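Local coordinates for Oxidored_FMN domain-containing protein ([Pseudomonas] geniculata N1, PDB 6L6J) that probably oxidises the amine 6-hydroxypseudooxynicotine in nicotine breakdown, using a flavin mononucleotide and a [4Fe-4S] cluster, at residues Ala319-Ile324 with Arg342-Cys347; Thr351-Val354 with Ile360-Thr363; Gln364-Gly369 with Gln655-Gly660. One frame throughout, in Å; residues are numbered along the deposited sequence.

Contact 1: residues Ala319-Ile324 with Arg342-Cys347; sequences AARPSI and RECIGC. With FMN (flavin mononucleotide), chain B; SF4 (iron/sulfur cluster), chain C.
Arg-321 and Cys-344 meet where CB of the arginine packs against SG of the cysteine at 3.8 Å, the arginine lying between the flavin phosphate and the cluster that Cys-344 binds. The phosphate side is the dense one. The arginine chain bends at chi3 (-52°), which brings the edge of the guanidinium round to the phosphate, with the phosphorus in its plane. NE then donates to FMN O3P at 2.7 Å and NH2 to FMN O1P at 2.9 Å, while the backbone N of Ala-320 gives FMN O2P a nearly straight bond (177°). The phosphate sits where strand 316-319, the eighth of the TIM barrel, runs into helix 321-325, the standard phosphate site of FMN-binding barrels, with Arg-298 close by. On the cluster side, Cys-344 SG binds iron FE2 and Cys-347 SG iron FE1, both at 2.2 Å; Gly-346 N adds a weak hydrogen bond to Cys-344 SG. Arg-321 NH1 turns away from the phosphate to Asn-348 and Gly-268. Packing is looser beyond Pro-322, whose CA stands 4.4 Å from Cys-344 CB. There a water spans the two backbones, donating to Pro-322 O and Arg-342 O.

Contact 2: residues Thr351-Val354 with Ile360-Thr363; sequences TAEV and IRCT. With SF4 (iron/sulfur cluster), chain C; FMN (flavin mononucleotide), chain B.
Glu-353 and Ile-360 bring the backbones nearest, their CA atoms 5.5 Å apart, where the end of helix 349-355 faces the extended chain that returns past it to the cluster. No hydrogen bond joins the two segments. Val-354 and Ile-360 run alongside each other in the same direction, with Val-354 CG2 4.1 Å from Ile-360 CB; both also reach the flavin, Val-354 CG2 standing 3.7 Å from FMN C7M. On the outer side Glu-353 bends at chi2 (-53°) and lays its CG on Arg-361 CD at 3.5 Å. Its carboxylate plane is turned 56° from the guanidinium, and OE1 approaches the guanidinium edge in plane, a long salt bridge of 3.6 Å to Arg-361 NH1. With an alanine in place of Glu-353, Arg-361 is likely to lose this counter-charge and a gap to open beside its CD. Directly after Arg-361, Cys-362 SG binds iron FE3 at 2.0 Å, as the last ligand in sequence of the four-cysteine site. Val-354 CG2 and Ile-360 CD1 border the C7M methyl of the flavin, with the Thr-351 hydroxyl beside C8M, while the ion pair lies on the partly exposed side and at this length is probably a weak tether.

Contact 3: residues Gln364-Gly369 with Gln655-Gly660; sequences QNPSAG and QATYDG
The puckered ring of Pro-366 meets the helix at its CG, 3.6 Å from Thr-657 O, while the flat ring of the next helix residue, Tyr-658, belongs to the outer side, where it meets Trp-376 with planes about 45° apart. This is plain loop-on-helix packing, joining the chain that leaves the iron-sulfur site to helix 653-666, which borders the ADP site of the Rossmann-like region through Ala-656. Toward the loop, the nearest approach of Tyr-658 is from its backbone N to Pro-366 CG, 4.2 Å. Pro-366 occupies the second position of a type I beta turn from Asn-365 to Ala-368, closed by Ala-368 N to Asn-365 O at 2.9 Å, and the turn presents the ring to the helix. Thr-657 also touches it with its side chain, CB standing 3.9 Å from Pro-366 CG. The hydroxyl lies between the backbone N and the carbonyl carbon (chi1 63°), close to the ring, and has two carbonyl oxygens within hydrogen-bonding reach, Ala-654 O and Thr-363 O, which must share its one proton. Along the helix, Gln-655 NE2 donates to Asp-659 OD1, one turn further on, at 3.1 Å, meeting the oxygen from above the carboxylate plane, 55° out of it.

Overall arrangement
The three contacts follow one another along the chain from the TIM barrel to the nucleotide-binding part. Contacts 1 and 2 share both cofactors, contact 1 supplying two cysteine ligands of the cluster and contact 2 a third; they touch where Ile-324 packs on Ile-360 and Cys-362. Contact 1 is buried and rich in phosphate and metal bonds, whereas contact 2 is partly buried and mixes apolar packing with a long ion pair. Contact 3 is buried too, but binds neither cofactor and rests on van der Waals packing. Probable hydrogen bonds connect it to contact 1: Asn-365 ND2 to Ile-324 O and Gln-364 NE2 to Glu-343 O.

Contact 1: residues Ala319-Ile324 with Arg342-Cys347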
loop_
_atom_site.group_PDB
_atom_site.type_symbol
_atom_site.label_atom_id
_atom_site.label_comp_id
_atom_site.label_asym_id
_atom_site.label_seq_id
_atom_site.Cartn_x
_atom_site.Cartn_y
_atom_site.Cartn_z
ATOM N N ALA A 319 10.218 -8.267 2.853
ATOM C CA ALA A 319 9.397 -7.050 3.069
ATOM C C ALA A 319 9.184 -6.287 1.762
ATOM O O ALA A 319 10.102 -6.231 0.940
ATOM C CB ALA A 319 10.024 -6.168 4.111
ATOM N N ALA A 320 7.988 -5.731 1.600
ATOM C CA ALA A 320 7.682 -4.655 0.624
ATOM C C ALA A 320 7.227 -3.428 1.424
ATOM O O ALA A 320 8.025 -2.501 1.565
ATOM C CB ALA A 320 6.651 -5.113 -0.404
ATOM N N ARG A 321 6.012 -3.470 1.973
ATOM C CA ARG A 321 5.368 -2.285 2.605
ATOM C C ARG A 321 6.258 -1.738 3.719
ATOM O O ARG A 321 6.513 -0.541 3.780
ATOM C CB ARG A 321 3.941 -2.590 3.079
ATOM C CG ARG A 321 2.910 -2.432 1.972
ATOM C CD ARG A 321 1.548 -2.996 2.280
ATOM N NE ARG A 321 1.628 -4.377 2.739
ATOM C CZ ARG A 321 0.612 -5.028 3.291
ATOM N NH1 ARG A 321 -0.572 -4.448 3.399
ATOM N NH2 ARG A 321 0.777 -6.250 3.735
ATOM N N PRO A 322 6.768 -2.573 4.635
ATOM C CA PRO A 322 7.650 -2.075 5.699
ATOM C C PRO A 322 8.862 -1.299 5.159
ATOM O O PRO A 322 9.198 -0.248 5.736
ATOM C CB PRO A 322 8.060 -3.350 6.446
ATOM C CG PRO A 322 6.882 -4.279 6.202
ATOM C CD PRO A 322 6.466 -4.006 4.770
ATOM N N SER A 323 9.454 -1.777 4.060
ATOM C CA SER A 323 10.583 -1.099 3.378
ATOM C C SER A 323 10.144 0.218 2.712
ATOM O O SER A 323 11.023 1.033 2.398
ATOM C CB SER A 323 11.259 -2.029 2.379
ATOM O OG SER A 323 10.407 -2.331 1.299
ATOM N N ILE A 324 8.861 0.379 2.400
ATOM C CA ILE A 324 8.296 1.601 1.760
ATOM C C ILE A 324 8.188 2.668 2.844
ATOM O O ILE A 324 8.673 3.789 2.625
ATOM C CB ILE A 324 6.941 1.290 1.090
ATOM C CG1 ILE A 324 7.126 0.512 -0.222
ATOM C CG2 ILE A 324 6.116 2.557 0.870
ATOM C CD1 ILE A 324 5.833 -0.058 -0.809
ATOM N N ARG A 342 9.684 3.672 11.719
ATOM C CA ARG A 342 8.406 4.179 11.141
ATOM C C ARG A 342 7.555 2.983 10.653
ATOM O O ARG A 342 7.843 2.392 9.604
ATOM C CB ARG A 342 8.712 5.188 10.032
ATOM C CG ARG A 342 7.602 6.202 9.794
ATOM C CD ARG A 342 7.838 7.092 8.578
ATOM N NE ARG A 342 9.030 7.934 8.694
ATOM C CZ ARG A 342 10.225 7.629 8.212
ATOM N NH1 ARG A 342 10.433 6.519 7.522
ATOM N NH2 ARG A 342 11.229 8.448 8.414
ATOM N N GLU A 343 6.569 2.580 11.449
ATOM C CA GLU A 343 5.815 1.307 11.249
ATOM C C GLU A 343 4.709 1.486 10.207
ATOM O O GLU A 343 3.910 2.420 10.363
ATOM C CB GLU A 343 5.166 0.867 12.555
ATOM C CG GLU A 343 6.154 0.633 13.655
ATOM C CD GLU A 343 5.458 0.174 14.909
ATOM O OE1 GLU A 343 4.468 -0.587 14.777
ATOM O OE2 GLU A 343 5.875 0.623 15.985
ATOM N N CYS A 344 4.672 0.613 9.201
ATOM C CA CYS A 344 3.577 0.532 8.198
ATOM C C CYS A 344 2.251 0.356 8.952
ATOM O O CYS A 344 2.243 -0.314 9.999
ATOM C CB CYS A 344 3.817 -0.607 7.206
ATOM S SG CYS A 344 2.404 -0.997 6.126
ATOM N N ILE A 345 1.170 0.946 8.455
ATOM C CA ILE A 345 -0.166 0.895 9.108
ATOM C C ILE A 345 -1.117 0.060 8.260
ATOM O O ILE A 345 -2.250 -0.098 8.685
ATOM C CB ILE A 345 -0.706 2.314 9.364
ATOM C CG1 ILE A 345 -1.170 3.004 8.070
ATOM C CG2 ILE A 345 0.347 3.128 10.124
ATOM C CD1 ILE A 345 -1.756 4.386 8.270
ATOM N N GLY A 346 -0.674 -0.415 7.102
ATOM C CA GLY A 346 -1.457 -1.317 6.235
ATOM C C GLY A 346 -2.670 -0.657 5.619
ATOM O O GLY A 346 -3.639 -1.386 5.391
ATOM N N CYS A 347 -2.591 0.646 5.290
ATOM C CA CYS A 347 -3.684 1.451 4.655
ATOM C C CYS A 347 -3.803 1.106 3.174
ATOM O O CYS A 347 -4.896 1.377 2.602
ATOM C CB CYS A 347 -3.455 2.952 4.778
ATOM S SG CYS A 347 -1.868 3.477 4.093
HETATM N N1 FMN B . 4.597 -8.469 -5.810
HETATM C C2 FMN B . 5.123 -8.919 -6.995
HETATM O O2 FMN B . 5.427 -10.114 -7.067
HETATM N N3 FMN B . 5.365 -8.152 -8.066
HETATM C C4 FMN B . 5.089 -6.837 -8.045
HETATM O O4 FMN B . 5.307 -6.135 -9.031
HETATM C C4A FMN B . 4.487 -6.255 -6.813
HETATM N N5 FMN B . 4.180 -4.938 -6.729
HETATM C C5A FMN B . 3.708 -4.445 -5.561
HETATM C C6 FMN B . 3.462 -3.079 -5.444
HETATM C C7 FMN B . 2.999 -2.581 -4.242
HETATM C C7M FMN B . 2.682 -1.139 -4.155
HETATM C C8 FMN B . 2.799 -3.461 -3.085
HETATM C C8M FMN B . 2.262 -2.947 -1.782
HETATM C C9 FMN B . 3.039 -4.806 -3.180
HETATM C C9A FMN B . 3.501 -5.347 -4.372
HETATM N N10 FMN B . 3.799 -6.713 -4.477
HETATM C C10 FMN B . 4.286 -7.175 -5.674
HETATM C "C1'" FMN B . 3.621 -7.668 -3.337
HETATM C "C2'" FMN B . 4.797 -7.586 -2.382
HETATM O "O2'" FMN B . 5.929 -8.078 -3.076
HETATM C "C3'" FMN B . 4.599 -8.402 -1.140
HETATM O "O3'" FMN B . 4.536 -9.782 -1.501
HETATM C "C4'" FMN B . 3.353 -8.033 -0.336
HETATM O "O4'" FMN B . 3.224 -6.594 -0.247
HETATM C "C5'" FMN B . 3.377 -8.672 1.045
HETATM O "O5'" FMN B . 4.505 -8.174 1.744
HETATM P P FMN B . 4.362 -6.905 2.740
HETATM O O1P FMN B . 3.431 -7.348 3.845
HETATM O O2P FMN B . 5.779 -6.681 3.168
HETATM O O3P FMN B . 3.800 -5.785 1.885
HETATM FE FE1 SF4 C . 0.138 2.595 4.204
HETATM FE FE2 SF4 C . 2.443 0.709 4.730
HETATM FE FE3 SF4 C . 2.932 3.424 3.583
HETATM FE FE4 SF4 C . 1.681 1.259 1.889
HETATM S S1 SF4 C . 3.431 1.428 2.994
HETATM S S2 SF4 C . 1.131 3.243 2.458
HETATM S S3 SF4 C . 0.637 0.587 3.591
HETATM S S4 SF4 C . 1.967 2.712 5.280
HETATM O O HOH W 1 8.654 -0.269 8.466
#

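Contact 2: residues Thr351-Val354 with Ile360-Thr363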
loop_
_atom_site.group_PDB
_atom_site.type_symbol
_atom_site.label_atom_id
_atom_site.label_comp_id
_atom_site.label_asym_id
_atom_site.label_seq_id
_atom_site.Cartn_x
_atom_site.Cartn_y
_atom_site.Cartn_z
ATOM N N THR A 351 -0.482 0.740 -2.652
ATOM C CA THR A 351 -1.258 -0.168 -3.533
ATOM C C THR A 351 -2.207 0.660 -4.421
ATOM O O THR A 351 -2.318 0.369 -5.663
ATOM C CB THR A 351 -1.917 -1.203 -2.603
ATOM O OG1 THR A 351 -0.867 -2.112 -2.243
ATOM C CG2 THR A 351 -3.084 -1.939 -3.195
ATOM N N ALA A 352 -2.898 1.635 -3.825
ATOM C CA ALA A 352 -3.993 2.374 -4.493
ATOM C C ALA A 352 -3.420 3.118 -5.697
ATOM O O ALA A 352 -3.980 2.987 -6.806
ATOM C CB ALA A 352 -4.684 3.307 -3.523
ATOM N N GLU A 353 -2.341 3.878 -5.488
ATOM C CA GLU A 353 -1.742 4.681 -6.577
ATOM C C GLU A 353 -1.340 3.689 -7.657
ATOM O O GLU A 353 -1.801 3.825 -8.793
ATOM C CB GLU A 353 -0.572 5.513 -6.053
ATOM C CG GLU A 353 -0.989 6.634 -5.118
ATOM C CD GLU A 353 -2.065 7.545 -5.685
ATOM O OE1 GLU A 353 -2.891 8.032 -4.887
ATOM O OE2 GLU A 353 -2.096 7.747 -6.938
ATOM N N VAL A 354 -0.590 2.662 -7.267
ATOM C CA VAL A 354 -0.045 1.649 -8.222
ATOM C C VAL A 354 -1.211 1.025 -9.002
ATOM O O VAL A 354 -1.059 0.806 -10.228
ATOM C CB VAL A 354 0.844 0.606 -7.531
ATOM C CG1 VAL A 354 1.262 -0.514 -8.474
ATOM C CG2 VAL A 354 2.061 1.274 -6.914
ATOM N N ILE A 360 3.912 5.715 -6.962
ATOM C CA ILE A 360 3.659 5.191 -5.581
ATOM C C ILE A 360 3.773 6.327 -4.552
ATOM O O ILE A 360 4.536 7.262 -4.776
ATOM C CB ILE A 360 4.622 4.029 -5.258
ATOM C CG1 ILE A 360 4.310 3.371 -3.903
ATOM C CG2 ILE A 360 6.070 4.488 -5.316
ATOM C CD1 ILE A 360 5.048 2.073 -3.663
ATOM N N ARG A 361 3.005 6.245 -3.470
ATOM C CA ARG A 361 3.113 7.137 -2.282
ATOM C C ARG A 361 2.948 6.283 -1.021
ATOM O O ARG A 361 2.487 5.142 -1.158
ATOM C CB ARG A 361 2.043 8.236 -2.296
ATOM C CG ARG A 361 0.667 7.766 -1.833
ATOM C CD ARG A 361 -0.433 8.695 -2.288
ATOM N NE ARG A 361 -0.337 9.997 -1.638
ATOM C CZ ARG A 361 -1.098 11.042 -1.942
ATOM N NH1 ARG A 361 -2.003 10.940 -2.905
ATOM N NH2 ARG A 361 -0.940 12.188 -1.295
ATOM N N CYS A 362 3.243 6.849 0.150
ATOM C CA CYS A 362 3.109 6.183 1.477
ATOM C C CYS A 362 2.537 7.165 2.505
ATOM O O CYS A 362 3.041 8.288 2.625
ATOM C CB CYS A 362 4.441 5.643 1.978
ATOM S SG CYS A 362 4.344 4.845 3.603
ATOM N N THR A 363 1.506 6.738 3.229
ATOM C CA THR A 363 0.872 7.543 4.306
ATOM C C THR A 363 1.920 7.919 5.375
ATOM O O THR A 363 1.864 9.097 5.912
ATOM C CB THR A 363 -0.297 6.766 4.907
ATOM O OG1 THR A 363 -1.065 6.345 3.780
ATOM C CG2 THR A 363 -1.085 7.594 5.901
HETATM FE FE1 SF4 C . 0.138 2.595 4.204
HETATM FE FE2 SF4 C . 2.443 0.709 4.730
HETATM FE FE3 SF4 C . 2.932 3.424 3.583
HETATM FE FE4 SF4 C . 1.681 1.259 1.889
HETATM S S1 SF4 C . 3.431 1.428 2.994
HETATM S S2 SF4 C . 1.131 3.243 2.458
HETATM S S3 SF4 C . 0.637 0.587 3.591
HETATM S S4 SF4 C . 1.967 2.712 5.280
HETATM N N1 FMN B . 4.597 -8.469 -5.810
HETATM C C2 FMN B . 5.123 -8.919 -6.995
HETATM O O2 FMN B . 5.427 -10.114 -7.067
HETATM N N3 FMN B . 5.365 -8.152 -8.066
HETATM C C4 FMN B . 5.089 -6.837 -8.045
HETATM O O4 FMN B . 5.307 -6.135 -9.031
HETATM C C4A FMN B . 4.487 -6.255 -6.813
HETATM N N5 FMN B . 4.180 -4.938 -6.729
HETATM C C5A FMN B . 3.708 -4.445 -5.561
HETATM C C6 FMN B . 3.462 -3.079 -5.444
HETATM C C7 FMN B . 2.999 -2.581 -4.242
HETATM C C7M FMN B . 2.682 -1.139 -4.155
HETATM C C8 FMN B . 2.799 -3.461 -3.085
HETATM C C8M FMN B . 2.262 -2.947 -1.782
HETATM C C9 FMN B . 3.039 -4.806 -3.180
HETATM C C9A FMN B . 3.501 -5.347 -4.372
HETATM N N10 FMN B . 3.799 -6.713 -4.477
HETATM C C10 FMN B . 4.286 -7.175 -5.674
HETATM C "C1'" FMN B . 3.621 -7.668 -3.337
HETATM C "C2'" FMN B . 4.797 -7.586 -2.382
HETATM O "O2'" FMN B . 5.929 -8.078 -3.076
HETATM C "C3'" FMN B . 4.599 -8.402 -1.140
HETATM O "O3'" FMN B . 4.536 -9.782 -1.501
HETATM C "C4'" FMN B . 3.353 -8.033 -0.336
HETATM O "O4'" FMN B . 3.224 -6.594 -0.247
HETATM C "C5'" FMN B . 3.377 -8.672 1.045
HETATM O "O5'" FMN B . 4.505 -8.174 1.744
HETATM P P FMN B . 4.362 -6.905 2.740
HETATM O O1P FMN B . 3.431 -7.348 3.845
HETATM O O2P FMN B . 5.779 -6.681 3.168
HETATM O O3P FMN B . 3.800 -5.785 1.885
#

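Contact 3: residues Gln364-Gly369 with Gln655-Gly660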
loop_
_atom_site.group_PDB
_atom_site.type_symbol
_atom_site.label_atom_id
_atom_site.label_comp_id
_atom_site.label_asym_id
_atom_site.label_seq_id
_atom_site.Cartn_x
_atom_site.Cartn_y
_atom_site.Cartn_z
ATOM N N GLN A 364 2.810 6.962 5.699
ATOM C CA GLN A 364 3.744 7.092 6.848
ATOM C C GLN A 364 4.977 7.870 6.396
ATOM O O GLN A 364 5.419 8.753 7.146
ATOM C CB GLN A 364 4.159 5.733 7.412
ATOM C CG GLN A 364 3.224 5.125 8.447
ATOM C CD GLN A 364 3.259 5.861 9.761
ATOM O OE1 GLN A 364 2.967 7.057 9.825
ATOM N NE2 GLN A 364 3.600 5.148 10.832
ATOM N N ASN A 365 5.455 7.585 5.190
ATOM C CA ASN A 365 6.731 8.115 4.648
ATOM C C ASN A 365 6.438 8.960 3.409
ATOM O O ASN A 365 6.556 8.464 2.293
ATOM C CB ASN A 365 7.695 6.948 4.397
ATOM C CG ASN A 365 8.984 7.341 3.717
ATOM O OD1 ASN A 365 9.431 8.498 3.812
ATOM N ND2 ASN A 365 9.558 6.388 2.994
ATOM N N PRO A 366 6.078 10.263 3.547
ATOM C CA PRO A 366 5.830 11.125 2.379
ATOM C C PRO A 366 6.922 11.107 1.282
ATOM O O PRO A 366 6.576 11.347 0.106
ATOM C CB PRO A 366 5.755 12.529 3.000
ATOM C CG PRO A 366 5.229 12.267 4.397
ATOM C CD PRO A 366 5.886 10.972 4.821
ATOM N N SER A 367 8.170 10.794 1.668
ATOM C CA SER A 367 9.370 10.724 0.792
ATOM C C SER A 367 9.206 9.611 -0.254
ATOM O O SER A 367 9.810 9.735 -1.354
ATOM C CB SER A 367 10.647 10.523 1.605
ATOM O OG SER A 367 11.204 9.226 1.401
ATOM N N ALA A 368 8.452 8.553 0.066
ATOM C CA ALA A 368 8.235 7.396 -0.838
ATOM C C ALA A 368 7.653 7.922 -2.149
ATOM O O ALA A 368 6.562 8.474 -2.093
ATOM C CB ALA A 368 7.318 6.367 -0.211
ATOM N N GLY A 369 8.398 7.763 -3.252
ATOM C CA GLY A 369 8.012 8.180 -4.615
ATOM C C GLY A 369 8.256 9.659 -4.878
ATOM O O GLY A 369 7.869 10.108 -5.972
ATOM N N GLN A 655 -2.455 12.481 2.430
ATOM C CA GLN A 655 -2.419 13.870 1.895
ATOM C C GLN A 655 -2.058 14.834 3.024
ATOM O O GLN A 655 -1.378 15.826 2.751
ATOM C CB GLN A 655 -3.770 14.241 1.285
ATOM C CG GLN A 655 -3.769 15.585 0.578
ATOM C CD GLN A 655 -2.785 15.652 -0.564
ATOM O OE1 GLN A 655 -2.878 14.875 -1.527
ATOM N NE2 GLN A 655 -1.843 16.586 -0.453
ATOM N N ALA A 656 -2.520 14.556 4.241
ATOM C CA ALA A 656 -2.208 15.354 5.450
ATOM C C ALA A 656 -0.702 15.262 5.709
ATOM O O ALA A 656 -0.096 16.317 6.046
ATOM C CB ALA A 656 -3.016 14.884 6.638
ATOM N N THR A 657 -0.124 14.062 5.524
ATOM C CA THR A 657 1.323 13.823 5.757
ATOM C C THR A 657 2.130 14.491 4.630
ATOM O O THR A 657 3.135 15.154 4.942
ATOM C CB THR A 657 1.633 12.339 5.964
ATOM O OG1 THR A 657 1.304 11.598 4.793
ATOM C CG2 THR A 657 0.904 11.776 7.162
ATOM N N TYR A 658 1.684 14.359 3.378
ATOM C CA TYR A 658 2.293 15.047 2.216
ATOM C C TYR A 658 2.312 16.558 2.471
ATOM O O TYR A 658 3.393 17.144 2.357
ATOM C CB TYR A 658 1.609 14.717 0.890
ATOM C CG TYR A 658 2.337 15.311 -0.290
ATOM C CD1 TYR A 658 2.068 16.611 -0.710
ATOM C CD2 TYR A 658 3.326 14.609 -0.951
ATOM C CE1 TYR A 658 2.735 17.188 -1.776
ATOM C CE2 TYR A 658 4.009 15.174 -2.017
ATOM C CZ TYR A 658 3.720 16.468 -2.422
ATOM O OH TYR A 658 4.373 17.025 -3.481
ATOM N N ASP A 659 1.177 17.179 2.764
ATOM C CA ASP A 659 1.142 18.648 3.017
ATOM C C ASP A 659 2.151 18.983 4.120
ATOM O O ASP A 659 2.935 19.945 3.937
ATOM C CB ASP A 659 -0.249 19.150 3.410
ATOM C CG ASP A 659 -1.214 19.344 2.258
ATOM O OD1 ASP A 659 -0.822 19.117 1.102
ATOM O OD2 ASP A 659 -2.370 19.721 2.536
ATOM N N GLY A 660 2.132 18.224 5.219
ATOM C CA GLY A 660 2.995 18.449 6.395
ATOM C C GLY A 660 4.462 18.502 6.010
ATOM O O GLY A 660 5.141 19.450 6.423
#